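Local coordinates for putative NAD(P)H:FMN oxidoreductase (Porphyromonas gingivalis W83, PDB 3GE5), which binds flavin mononucleotide and, as a member of the nitroreductase family, probably acts as a flavin-dependent oxidoreductase, at residues R41-R46 / Q92-G97; A55-G60 / T129-E134; F74-E79 / A98-I103; T143-F148 / I168-Y173. All blocks are in the same frame, centred on the assembly; numbering follows the deposited sequence.

Contact 1 lies at the surface, where two loops meet around the pyrimidine end of the flavin; its polar bonds run to the flavin and to a bridging water, while the loops themselves touch through the Arg41 chain on the Trp94 face. Contacts 2, 3 and 4 are buried and also touch the second subunit. Contact 2 is a helix pair without a hydrogen bond between its segments, whereas contacts 3 and 4 are antiparallel strand pairs held by four backbone bonds each. Those two share one sheet, and contact 2 packs against it through Ile56, Leu57 and Met131. Contacts 1 and 4 both reach the flavin, and Tyr101 OH of contact 3 bonds to Phe95 O of contact 1.

Contact 1. Residues R41-R46 / Q92-G97; sequences RKFIDR and QPWFPG. With FMN (flavin mononucleotide), chain C; EDO (1,2-ethanediol), chain I.
Flavin O2 is where the two loops converge: Arg41 NE donates to it at 2.8 Å in a nearly straight bond (170°), while Arg41 NH2 and, from the other loop, Trp94 NE1 add weak ones. This part of the FMN pocket of the nitroreductase fold grips the pyrimidine end of the isoalloxazine. Arg41 NH2 also reaches flavin N1 at 3.1 Å, so the guanidinium meets the ring system edge-on, and its positive charge would probably favour negative charge building up at N1 and O2 on reduction. Gln92 OE1 accepts a hydrogen bond from flavin N3 at 2.8 Å, almost linearly, and another from Trp94 NE1, that donor standing above its carbonyl plane. Between the loops the main contact is apolar. The extended Arg41 chain lies over one face of the Trp94 indole, with CD 3.6 Å from the centroid of the five-membered ring in a CH-pi contact, and a turn about CD-NE (chi4 82°) sets the guanidinium plane perpendicular to the indole. Phe43 adds a looser touch at its edge, toward Trp94 CZ3. A water ties the backbones together, donating to Arg41 O and Trp94 O and accepting from Lys42 NZ at 3.2 Å.

Contact 2. Residues A55-G60 / T129-E134; sequences AILEAG and TYMMLE
Met131, a selenomethionine here, drives its side chain into the hollow beside Gly60: CG sits 3.6 Å from Gly60 CA and 3.2 Å from Ile56 O. Gly60 has no side chain where Met131 SE passes, and SE comes loosely to Leu57 CD2 at 4.4 Å. Helices 50-62 and 120-137 meet here in a close, broadly antiparallel pair, their local axes 7.7 Å apart at an angle of 149°. The small residues of 55-60 make the approach possible. Ala59 is the low bump on that side, its CB directed at the other helix and resting on Glu134 CB, 3.6 Å away, and on the neighbouring backbone oxygen of Tyr130. Ile56 crosses Met131 at about a right angle and lays CG2 against Met131 CB at 3.7 Å. Glu134 closes the far end with its aliphatic part: CG stands anti to the backbone N (chi1 -176°) and meets Ala55 O and Ile56 CA, and the fold at chi2 carries OE2 alongside Ala55 CB. At the other end the Tyr130 ring comes obliquely to Ala59 O, with CD2 at 3.3 Å. Strands 72-77 and 100-107 back the pair, where Met131 and Leu57 reach Phe74 and Ile102; Tyr130 stacks on Phe34 of the second subunit, and Leu133 packs on its counterpart there.

Contact 3. Residues F74-E79 / A98-I103; sequences FLVVRE and APIYII
Residues 74-77 and 100-103 run antiparallel, 161° between their local directions, with Leu75-Ile103 and Val77-Tyr101 as hydrogen-bonded pairs and Val76-Ile102 as the non-hydrogen-bonded pair between them. They belong to the four-stranded antiparallel sheet of this nitroreductase-family protein, where 72-77 is an outermost strand within the chain. The four backbone bonds are short and straight, Leu75 N to Ile103 O being 2.9 Å. On one face stand Leu75, Val77, Tyr101 and Ile103. There Val77 CG2 meets Ile103 CD1 at 3.9 Å on the diagonal, helped by Ile103 CG1 lying beside the backbone N (chi1 -49°), and the Tyr101 ring brings its edge to Val77 O, with CD2 3.7 Å away. On the face of Val76 and Ile102, Phe74 CB touches Ile102 CG2 at 4.0 Å, and Val76 CG1 stands farther off, 4.4 Å from Ile100 CG2. Just after strand 72-77 ends, Arg78 CB rests on Ile100 CG1, a water bridges Arg78 O and Pro99 O, and the Arg78 guanidinium turns away to a salt bridge with Glu50. Helix 50-62 covers the Val76 face, and helix 80-86 packs on Tyr101 and Ile103; strand 163-172 bonds to the far side of 100-103, while a parallel strand of the second subunit extends the sheet beyond 74-76.

Contact 4. Residues T143-F148 / I168-Y173; sequences TWVCAF and ILALGY. With FMN (flavin mononucleotide), chain C.
Ile168 plants its terminal CD1 squarely on the face of the Phe148 ring, 3.7 Å from the centroid and 5° off the normal, a CH-pi contact between a strand residue and the loop that follows strand 141-145. Phe148 CG lies between the backbone N and the carbonyl carbon (chi1 66°), which swings the ring back over the isoleucine. The strands themselves form a regular antiparallel pair. Thr143-Ala170 and Val145-Ile168 are its hydrogen-bonded pairs, with Val145 N to Ile168 O at 2.8 Å and Thr143 N to Ala170 O at 2.9 Å. On the face with Ile168, Val145 CB approaches Ile168 CB at 4.2 Å. Strand 141-145 carries much of the flavin site: Trp144 lays one indole face against the dimethylbenzene end, with flavin C7M 3.4 Å from Trp144 NE1, and Thr143 CG2 touches flavin N1. Where the strand stops, an inverse gamma turn centred on Ala147 presents successive amides to flavin O4, Ala147 N at 3.0 Å and Cys146 N at 3.3 Å. Trp144 packs on helix 120-137 and on Ile126 of the second subunit; strand 100-107 pairs with the other edge of 168-172, so 163-172 lies between it and the flavin-bearing strand 141-145.

Contact 1. Residues R41-R46 / Q92-G97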
# COMPACT_ATOMS: atom_id res chain seq x y z
N ARG A 41 -17.36 7.04 -5.66
CA ARG A 41 -17.48 8.43 -5.20
C ARG A 41 -18.90 8.87 -4.90
O ARG A 41 -19.11 9.99 -4.44
CB ARG A 41 -16.85 9.35 -6.25
CG ARG A 41 -15.35 9.18 -6.38
CD ARG A 41 -14.76 10.07 -7.49
NE ARG A 41 -13.35 9.82 -7.76
CZ ARG A 41 -12.85 8.85 -8.54
NH1 ARG A 41 -13.63 7.96 -9.15
NH2 ARG A 41 -11.54 8.76 -8.71
N LYS A 42 -19.87 7.99 -5.16
CA LYS A 42 -21.28 8.31 -5.00
C LYS A 42 -21.88 7.23 -4.11
O LYS A 42 -21.70 6.05 -4.38
CB LYS A 42 -21.96 8.37 -6.37
CG LYS A 42 -21.48 9.53 -7.24
CD LYS A 42 -22.13 10.84 -6.74
CE LYS A 42 -21.23 12.05 -6.80
NZ LYS A 42 -21.82 13.17 -5.95
N PHE A 43 -22.55 7.66 -3.03
CA PHE A 43 -22.94 6.76 -1.95
C PHE A 43 -24.44 6.84 -1.66
O PHE A 43 -25.08 7.86 -1.95
CB PHE A 43 -22.17 7.14 -0.69
CG PHE A 43 -20.68 7.08 -0.86
CD1 PHE A 43 -20.00 5.87 -0.69
CD2 PHE A 43 -19.96 8.20 -1.22
CE1 PHE A 43 -18.62 5.78 -0.87
CE2 PHE A 43 -18.56 8.13 -1.40
CZ PHE A 43 -17.89 6.91 -1.25
N ILE A 44 -25.00 5.77 -1.10
CA ILE A 44 -26.38 5.79 -0.63
C ILE A 44 -26.38 6.08 0.87
O ILE A 44 -25.33 6.12 1.51
CB ILE A 44 -27.12 4.49 -0.97
CG1 ILE A 44 -26.39 3.27 -0.36
CG2 ILE A 44 -27.24 4.35 -2.48
CD1 ILE A 44 -27.09 1.93 -0.58
N ASP A 45 -27.57 6.28 1.44
CA ASP A 45 -27.71 6.63 2.85
C ASP A 45 -27.50 5.50 3.84
O ASP A 45 -27.41 5.75 5.04
CB ASP A 45 -29.09 7.27 3.08
CG ASP A 45 -29.19 8.65 2.48
OD1 ASP A 45 -28.11 9.22 2.16
OD2 ASP A 45 -30.32 9.17 2.34
N ARG A 46 -27.44 4.27 3.38
CA ARG A 46 -27.38 3.16 4.30
C ARG A 46 -26.24 3.35 5.30
O ARG A 46 -25.12 3.58 4.91
CB ARG A 46 -27.19 1.87 3.52
CG ARG A 46 -27.24 0.62 4.39
CD ARG A 46 -27.15 -0.61 3.55
NE ARG A 46 -26.76 -1.74 4.38
CZ ARG A 46 -26.46 -2.95 3.91
NH1 ARG A 46 -26.51 -3.21 2.60
NH2 ARG A 46 -26.13 -3.91 4.77
N GLN A 92 -13.28 19.05 -4.58
CA GLN A 92 -13.89 18.07 -5.47
C GLN A 92 -15.34 17.92 -5.09
O GLN A 92 -15.65 17.58 -3.95
CB GLN A 92 -13.14 16.74 -5.38
CG GLN A 92 -11.69 16.88 -5.88
CD GLN A 92 -10.90 15.59 -5.87
OE1 GLN A 92 -11.16 14.69 -5.08
NE2 GLN A 92 -9.86 15.54 -6.71
N PRO A 93 -16.26 18.20 -6.03
CA PRO A 93 -17.68 18.17 -5.65
C PRO A 93 -18.22 16.89 -4.98
O PRO A 93 -19.09 16.97 -4.12
CB PRO A 93 -18.39 18.42 -7.00
CG PRO A 93 -17.40 19.23 -7.77
CD PRO A 93 -16.07 18.67 -7.41
N TRP A 94 -17.72 15.72 -5.35
CA TRP A 94 -18.20 14.47 -4.77
C TRP A 94 -17.84 14.31 -3.29
O TRP A 94 -18.53 13.63 -2.54
CB TRP A 94 -17.68 13.26 -5.56
CG TRP A 94 -16.23 13.01 -5.35
CD1 TRP A 94 -15.20 13.54 -6.07
CD2 TRP A 94 -15.62 12.20 -4.32
NE1 TRP A 94 -14.01 13.13 -5.57
CE2 TRP A 94 -14.22 12.29 -4.50
CE3 TRP A 94 -16.12 11.42 -3.25
CZ2 TRP A 94 -13.32 11.64 -3.66
CZ3 TRP A 94 -15.22 10.75 -2.44
CH2 TRP A 94 -13.83 10.88 -2.65
N PHE A 95 -16.73 14.91 -2.87
CA PHE A 95 -16.12 14.61 -1.56
C PHE A 95 -17.04 14.74 -0.35
O PHE A 95 -17.05 13.87 0.53
CB PHE A 95 -14.86 15.48 -1.39
CG PHE A 95 -14.14 15.26 -0.07
CD1 PHE A 95 -14.45 16.03 1.04
CD2 PHE A 95 -13.13 14.31 0.04
CE1 PHE A 95 -13.77 15.85 2.23
CE2 PHE A 95 -12.46 14.12 1.26
CZ PHE A 95 -12.77 14.91 2.34
N PRO A 96 -17.82 15.83 -0.26
CA PRO A 96 -18.69 15.93 0.90
C PRO A 96 -19.87 14.95 0.96
O PRO A 96 -20.64 14.99 1.92
CB PRO A 96 -19.20 17.38 0.85
CG PRO A 96 -18.97 17.84 -0.50
CD PRO A 96 -17.87 17.04 -1.10
N GLY A 97 -20.02 14.08 -0.02
CA GLY A 97 -21.08 13.07 -0.03
C GLY A 97 -20.73 11.75 0.66
O GLY A 97 -21.59 10.87 0.75
N1 FMN C . -9.73 10.20 -6.64
C2 FMN C . -10.35 11.39 -6.37
O2 FMN C . -11.46 11.64 -6.85
N3 FMN C . -9.74 12.35 -5.58
C4 FMN C . -8.48 12.16 -5.02
O4 FMN C . -7.92 13.06 -4.32
C4A FMN C . -7.86 10.95 -5.29
N5 FMN C . -6.59 10.74 -4.78
C5A FMN C . -6.01 9.51 -4.92
C6 FMN C . -4.77 9.30 -4.29
C7 FMN C . -4.18 8.05 -4.39
C7M FMN C . -2.85 7.78 -3.76
C8 FMN C . -4.83 7.02 -5.07
C8M FMN C . -4.21 5.66 -5.17
C9 FMN C . -6.02 7.25 -5.72
C9A FMN C . -6.64 8.48 -5.64
N10 FMN C . -7.88 8.74 -6.29
C10 FMN C . -8.48 9.96 -6.08
C1' FMN C . -8.65 7.63 -6.94
C2' FMN C . -8.03 7.38 -8.31
O2' FMN C . -8.55 8.33 -9.24
C3' FMN C . -8.26 5.95 -8.81
O3' FMN C . -7.76 5.02 -7.84
C4' FMN C . -7.66 5.68 -10.20
O4' FMN C . -8.25 6.48 -11.22
C5' FMN C . -7.79 4.21 -10.62
O5' FMN C . -9.17 3.88 -10.68
P FMN C . -9.72 2.63 -9.90
O1P FMN C . -9.45 2.94 -8.43
O2P FMN C . -8.99 1.38 -10.35
O3P FMN C . -11.22 2.65 -10.13
C1 EDO I . -17.08 14.94 -9.26
O1 EDO I . -16.72 15.57 -8.06
C2 EDO I . -18.57 15.13 -9.54
O2 EDO I . -19.34 14.70 -8.41
O HOH W 1 -20.44 11.89 -3.40

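Contact 2. Residues A55-G60 / T129-E134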
# COMPACT_ATOMS: atom_id res chain seq x y z
N ALA A 55 -13.60 -3.49 11.58
CA ALA A 55 -12.78 -4.38 10.73
C ALA A 55 -11.84 -3.61 9.84
O ALA A 55 -10.67 -4.02 9.63
CB ALA A 55 -13.67 -5.35 9.90
N ILE A 56 -12.36 -2.54 9.24
CA ILE A 56 -11.51 -1.69 8.38
C ILE A 56 -10.32 -1.16 9.21
O ILE A 56 -9.18 -1.22 8.76
CB ILE A 56 -12.32 -0.55 7.74
CG1 ILE A 56 -13.32 -1.07 6.69
CG2 ILE A 56 -11.38 0.46 7.05
CD1 ILE A 56 -14.40 -0.03 6.31
N LEU A 57 -10.60 -0.63 10.40
CA LEU A 57 -9.58 -0.10 11.28
C LEU A 57 -8.58 -1.18 11.74
O LEU A 57 -7.37 -0.96 11.78
CB LEU A 57 -10.23 0.66 12.46
CG LEU A 57 -10.99 1.93 12.02
CD1 LEU A 57 -11.90 2.34 13.17
CD2 LEU A 57 -10.01 3.02 11.61
N GLU A 58 -9.09 -2.39 12.01
CA GLU A 58 -8.24 -3.51 12.36
C GLU A 58 -7.25 -3.85 11.25
O GLU A 58 -6.07 -4.09 11.50
CB GLU A 58 -9.09 -4.75 12.72
CG GLU A 58 -8.29 -6.00 13.04
CD GLU A 58 -7.57 -5.94 14.38
OE1 GLU A 58 -7.69 -4.92 15.10
OE2 GLU A 58 -6.91 -6.96 14.72
N ALA A 59 -7.73 -3.83 10.01
CA ALA A 59 -6.86 -4.06 8.84
C ALA A 59 -5.71 -3.05 8.81
O ALA A 59 -4.57 -3.42 8.56
CB ALA A 59 -7.64 -4.01 7.53
N GLY A 60 -6.03 -1.78 9.05
CA GLY A 60 -5.00 -0.76 9.11
C GLY A 60 -3.97 -1.03 10.23
O GLY A 60 -2.75 -0.95 10.01
N THR A 129 -3.88 1.06 2.07
CA THR A 129 -4.16 -0.01 1.10
C THR A 129 -4.91 -1.17 1.81
O THR A 129 -5.91 -1.68 1.31
CB THR A 129 -2.88 -0.53 0.39
OG1 THR A 129 -2.25 0.54 -0.32
CG2 THR A 129 -3.22 -1.73 -0.59
N TYR A 130 -4.42 -1.56 2.98
CA TYR A 130 -5.09 -2.61 3.77
C TYR A 130 -6.53 -2.19 4.06
O TYR A 130 -7.46 -3.01 3.99
CB TYR A 130 -4.33 -2.85 5.08
CG TYR A 130 -3.27 -3.93 4.98
CD1 TYR A 130 -2.33 -3.92 3.96
CD2 TYR A 130 -3.20 -4.96 5.92
CE1 TYR A 130 -1.40 -4.95 3.85
CE2 TYR A 130 -2.24 -5.96 5.84
CZ TYR A 130 -1.36 -5.96 4.80
OH TYR A 130 -0.43 -6.95 4.69
N MSE A 131 -6.72 -0.94 4.43
CA MSE A 131 -8.06 -0.46 4.82
C MSE A 131 -9.01 -0.41 3.60
O MSE A 131 -10.20 -0.79 3.67
CB MSE A 131 -8.02 0.88 5.58
CG MSE A 131 -7.39 0.76 6.96
SE MSE A 131 -7.54 2.32 8.05
CE MSE A 131 -6.39 3.53 7.06
N MSE A 132 -8.49 0.10 2.49
CA MSE A 132 -9.23 0.12 1.20
C MSE A 132 -9.68 -1.30 0.82
O MSE A 132 -10.84 -1.54 0.46
CB MSE A 132 -8.34 0.69 0.10
CG MSE A 132 -8.95 0.67 -1.27
SE MSE A 132 -7.83 1.43 -2.64
CE MSE A 132 -6.43 0.09 -2.65
N LEU A 133 -8.75 -2.24 0.85
CA LEU A 133 -9.05 -3.64 0.52
C LEU A 133 -10.02 -4.27 1.51
O LEU A 133 -10.97 -4.98 1.11
CB LEU A 133 -7.72 -4.42 0.44
CG LEU A 133 -6.79 -3.99 -0.70
CD1 LEU A 133 -5.44 -4.78 -0.60
CD2 LEU A 133 -7.44 -4.17 -2.08
N GLU A 134 -9.85 -3.97 2.79
CA GLU A 134 -10.79 -4.49 3.77
C GLU A 134 -12.22 -3.97 3.54
O GLU A 134 -13.18 -4.76 3.60
CB GLU A 134 -10.32 -4.13 5.19
CG GLU A 134 -11.22 -4.72 6.29
CD GLU A 134 -11.16 -6.28 6.36
OE1 GLU A 134 -10.21 -6.88 5.81
OE2 GLU A 134 -12.06 -6.91 7.01

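Contact 3. Residues F74-E79 / A98-I103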
# COMPACT_ATOMS: atom_id res chain seq x y z
N PHE A 74 -5.12 6.80 13.03
CA PHE A 74 -6.34 6.87 12.22
C PHE A 74 -7.39 7.74 12.91
O PHE A 74 -7.89 7.40 14.00
CB PHE A 74 -6.89 5.46 11.95
CG PHE A 74 -5.84 4.50 11.47
CD1 PHE A 74 -5.11 4.74 10.32
CD2 PHE A 74 -5.57 3.35 12.21
CE1 PHE A 74 -4.16 3.82 9.89
CE2 PHE A 74 -4.60 2.44 11.80
CZ PHE A 74 -3.88 2.69 10.64
N LEU A 75 -7.71 8.86 12.27
CA LEU A 75 -8.71 9.80 12.78
C LEU A 75 -10.01 9.63 11.99
O LEU A 75 -10.08 9.97 10.80
CB LEU A 75 -8.18 11.24 12.69
CG LEU A 75 -9.16 12.37 13.07
CD1 LEU A 75 -9.78 12.22 14.45
CD2 LEU A 75 -8.40 13.69 12.96
N VAL A 76 -10.99 9.01 12.65
CA VAL A 76 -12.27 8.67 12.01
C VAL A 76 -13.20 9.87 12.12
O VAL A 76 -13.34 10.44 13.23
CB VAL A 76 -12.91 7.42 12.67
CG1 VAL A 76 -14.26 7.18 12.06
CG2 VAL A 76 -11.98 6.18 12.55
N VAL A 77 -13.80 10.27 11.00
CA VAL A 77 -14.76 11.38 10.99
C VAL A 77 -16.05 10.85 10.36
O VAL A 77 -16.11 10.54 9.19
CB VAL A 77 -14.21 12.62 10.26
CG1 VAL A 77 -15.30 13.68 10.13
CG2 VAL A 77 -12.96 13.15 11.02
N ARG A 78 -17.09 10.71 11.17
CA ARG A 78 -18.38 10.24 10.67
C ARG A 78 -19.60 10.95 11.25
O ARG A 78 -20.68 10.86 10.67
CB ARG A 78 -18.52 8.73 10.87
CG ARG A 78 -18.40 8.32 12.27
CD ARG A 78 -18.79 6.89 12.43
NE ARG A 78 -18.45 6.46 13.78
CZ ARG A 78 -18.80 5.30 14.31
NH1 ARG A 78 -19.50 4.41 13.60
NH2 ARG A 78 -18.42 5.02 15.56
N GLU A 79 -19.46 11.65 12.37
CA GLU A 79 -20.57 12.44 12.90
C GLU A 79 -20.73 13.70 12.07
O GLU A 79 -19.79 14.19 11.42
CB GLU A 79 -20.34 12.83 14.35
CG GLU A 79 -20.30 11.65 15.27
CD GLU A 79 -20.09 12.06 16.71
OE1 GLU A 79 -19.85 13.29 16.97
OE2 GLU A 79 -20.13 11.14 17.56
N ALA A 98 -19.47 11.55 1.11
CA ALA A 98 -19.05 10.28 1.73
C ALA A 98 -19.50 10.20 3.19
O ALA A 98 -19.29 11.15 3.96
CB ALA A 98 -17.50 10.11 1.62
N PRO A 99 -20.15 9.09 3.58
CA PRO A 99 -20.58 8.96 4.95
C PRO A 99 -19.50 8.91 5.99
O PRO A 99 -19.74 9.35 7.09
CB PRO A 99 -21.30 7.60 4.98
CG PRO A 99 -21.49 7.21 3.61
CD PRO A 99 -20.62 7.98 2.73
N ILE A 100 -18.36 8.28 5.66
CA ILE A 100 -17.28 8.09 6.61
C ILE A 100 -15.97 8.49 5.98
O ILE A 100 -15.70 8.15 4.83
CB ILE A 100 -17.18 6.62 7.11
CG1 ILE A 100 -18.48 6.24 7.82
CG2 ILE A 100 -15.98 6.44 8.09
CD1 ILE A 100 -18.51 4.84 8.40
N TYR A 101 -15.15 9.19 6.77
CA TYR A 101 -13.78 9.48 6.37
C TYR A 101 -12.80 8.92 7.40
O TYR A 101 -12.98 9.10 8.60
CB TYR A 101 -13.54 10.99 6.24
CG TYR A 101 -14.54 11.70 5.39
CD1 TYR A 101 -14.32 11.90 4.03
CD2 TYR A 101 -15.71 12.24 5.96
CE1 TYR A 101 -15.24 12.60 3.24
CE2 TYR A 101 -16.62 12.95 5.20
CZ TYR A 101 -16.38 13.12 3.85
OH TYR A 101 -17.32 13.83 3.12
N ILE A 102 -11.77 8.23 6.92
CA ILE A 102 -10.67 7.83 7.79
C ILE A 102 -9.42 8.63 7.36
O ILE A 102 -8.86 8.39 6.26
CB ILE A 102 -10.36 6.31 7.76
CG1 ILE A 102 -11.62 5.49 8.11
CG2 ILE A 102 -9.20 6.00 8.72
CD1 ILE A 102 -11.45 3.92 7.84
N ILE A 103 -9.06 9.60 8.21
CA ILE A 103 -7.90 10.47 7.94
C ILE A 103 -6.68 9.76 8.48
O ILE A 103 -6.57 9.56 9.70
CB ILE A 103 -8.02 11.86 8.60
CG1 ILE A 103 -9.39 12.48 8.31
CG2 ILE A 103 -6.83 12.76 8.15
CD1 ILE A 103 -9.68 13.82 8.93
O HOH W 2 -21.93 9.37 8.52

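Contact 4. Residues T143-F148 / I168-Y173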
# COMPACT_ATOMS: atom_id res chain seq x y z
N THR A 143 -13.04 5.66 -1.99
CA THR A 143 -12.00 6.32 -2.78
C THR A 143 -10.91 6.82 -1.86
O THR A 143 -11.18 7.39 -0.81
CB THR A 143 -12.60 7.49 -3.66
OG1 THR A 143 -13.54 6.96 -4.57
CG2 THR A 143 -11.51 8.24 -4.42
N TRP A 144 -9.68 6.55 -2.26
CA TRP A 144 -8.49 7.11 -1.63
C TRP A 144 -8.35 8.54 -2.05
O TRP A 144 -8.40 8.83 -3.26
CB TRP A 144 -7.29 6.33 -2.12
CG TRP A 144 -5.96 6.56 -1.46
CD1 TRP A 144 -5.37 7.77 -1.14
CD2 TRP A 144 -5.03 5.55 -1.14
NE1 TRP A 144 -4.11 7.53 -0.60
CE2 TRP A 144 -3.88 6.18 -0.59
CE3 TRP A 144 -5.04 4.15 -1.24
CZ2 TRP A 144 -2.78 5.46 -0.13
CZ3 TRP A 144 -3.91 3.43 -0.79
CH2 TRP A 144 -2.81 4.11 -0.23
N VAL A 145 -8.20 9.45 -1.09
CA VAL A 145 -8.14 10.92 -1.35
C VAL A 145 -6.82 11.54 -0.84
O VAL A 145 -6.46 11.43 0.33
CB VAL A 145 -9.33 11.68 -0.69
CG1 VAL A 145 -9.22 13.16 -0.99
CG2 VAL A 145 -10.69 11.07 -1.19
N CYS A 146 -6.09 12.17 -1.77
CA CYS A 146 -4.91 12.99 -1.44
C CYS A 146 -5.07 14.44 -1.87
O CYS A 146 -4.29 15.30 -1.43
CB CYS A 146 -3.69 12.40 -2.08
SG CYS A 146 -3.15 10.86 -1.27
N ALA A 147 -6.10 14.75 -2.69
CA ALA A 147 -6.33 16.14 -3.11
C ALA A 147 -7.15 16.88 -2.04
O ALA A 147 -8.35 17.02 -2.17
CB ALA A 147 -7.02 16.21 -4.50
N PHE A 148 -6.46 17.37 -1.01
CA PHE A 148 -7.07 18.14 0.05
C PHE A 148 -6.04 19.06 0.68
O PHE A 148 -4.86 18.85 0.53
CB PHE A 148 -7.75 17.27 1.12
CG PHE A 148 -6.82 16.40 1.93
CD1 PHE A 148 -6.45 15.14 1.50
CD2 PHE A 148 -6.39 16.83 3.21
CE1 PHE A 148 -5.56 14.36 2.23
CE2 PHE A 148 -5.55 16.03 3.95
CZ PHE A 148 -5.14 14.79 3.45
N ILE A 168 -6.79 10.33 2.93
CA ILE A 168 -8.11 10.10 3.54
C ILE A 168 -8.85 9.01 2.80
O ILE A 168 -8.93 9.05 1.56
CB ILE A 168 -8.97 11.38 3.49
CG1 ILE A 168 -8.29 12.56 4.22
CG2 ILE A 168 -10.39 11.11 4.06
CD1 ILE A 168 -8.97 13.91 4.05
N LEU A 169 -9.37 8.02 3.50
CA LEU A 169 -10.19 6.99 2.87
C LEU A 169 -11.62 7.44 3.04
O LEU A 169 -12.11 7.52 4.14
CB LEU A 169 -9.98 5.60 3.49
CG LEU A 169 -10.64 4.44 2.72
CD1 LEU A 169 -10.01 4.33 1.31
CD2 LEU A 169 -10.54 3.08 3.49
N ALA A 170 -12.27 7.78 1.92
CA ALA A 170 -13.68 8.16 1.90
C ALA A 170 -14.51 6.91 1.55
O ALA A 170 -14.24 6.28 0.54
CB ALA A 170 -13.95 9.26 0.89
N LEU A 171 -15.44 6.54 2.41
CA LEU A 171 -16.11 5.23 2.30
C LEU A 171 -17.59 5.25 2.71
O LEU A 171 -18.02 6.11 3.45
CB LEU A 171 -15.35 4.14 3.09
CG LEU A 171 -15.38 4.27 4.61
CD1 LEU A 171 -16.38 3.31 5.22
CD2 LEU A 171 -13.96 4.02 5.15
N GLY A 172 -18.30 4.25 2.22
CA GLY A 172 -19.70 4.05 2.52
C GLY A 172 -20.27 2.98 1.60
O GLY A 172 -19.52 2.29 0.88
N TYR A 173 -21.58 2.80 1.64
CA TYR A 173 -22.23 1.94 0.66
C TYR A 173 -22.37 2.70 -0.64
O TYR A 173 -22.95 3.78 -0.69
CB TYR A 173 -23.59 1.42 1.16
CG TYR A 173 -23.46 0.30 2.16
CD1 TYR A 173 -23.14 -0.99 1.74
CD2 TYR A 173 -23.63 0.54 3.51
CE1 TYR A 173 -22.99 -2.02 2.64
CE2 TYR A 173 -23.47 -0.48 4.44
CZ TYR A 173 -23.16 -1.76 4.00
OH TYR A 173 -23.01 -2.80 4.89
N1 FMN C . -9.73 10.20 -6.64
C2 FMN C . -10.35 11.39 -6.37
O2 FMN C . -11.46 11.64 -6.85
N3 FMN C . -9.74 12.35 -5.58
C4 FMN C . -8.48 12.16 -5.02
O4 FMN C . -7.92 13.06 -4.32
C4A FMN C . -7.86 10.95 -5.29
N5 FMN C . -6.59 10.74 -4.78
C5A FMN C . -6.01 9.51 -4.92
C6 FMN C . -4.77 9.30 -4.29
C7 FMN C . -4.18 8.05 -4.39
C7M FMN C . -2.85 7.78 -3.76
C8 FMN C . -4.83 7.02 -5.07
C8M FMN C . -4.21 5.66 -5.17
C9 FMN C . -6.02 7.25 -5.72
C9A FMN C . -6.64 8.48 -5.64
N10 FMN C . -7.88 8.74 -6.29
C10 FMN C . -8.48 9.96 -6.08
C1' FMN C . -8.65 7.63 -6.94
C2' FMN C . -8.03 7.38 -8.31
O2' FMN C . -8.55 8.33 -9.24
C3' FMN C . -8.26 5.95 -8.81
O3' FMN C . -7.76 5.02 -7.84
C4' FMN C . -7.66 5.68 -10.20
O4' FMN C . -8.25 6.48 -11.22
C5' FMN C . -7.79 4.21 -10.62
O5' FMN C . -9.17 3.88 -10.68
P FMN C . -9.72 2.63 -9.90
O1P FMN C . -9.45 2.94 -8.43
O2P FMN C . -8.99 1.38 -10.35
O3P FMN C . -11.22 2.65 -10.13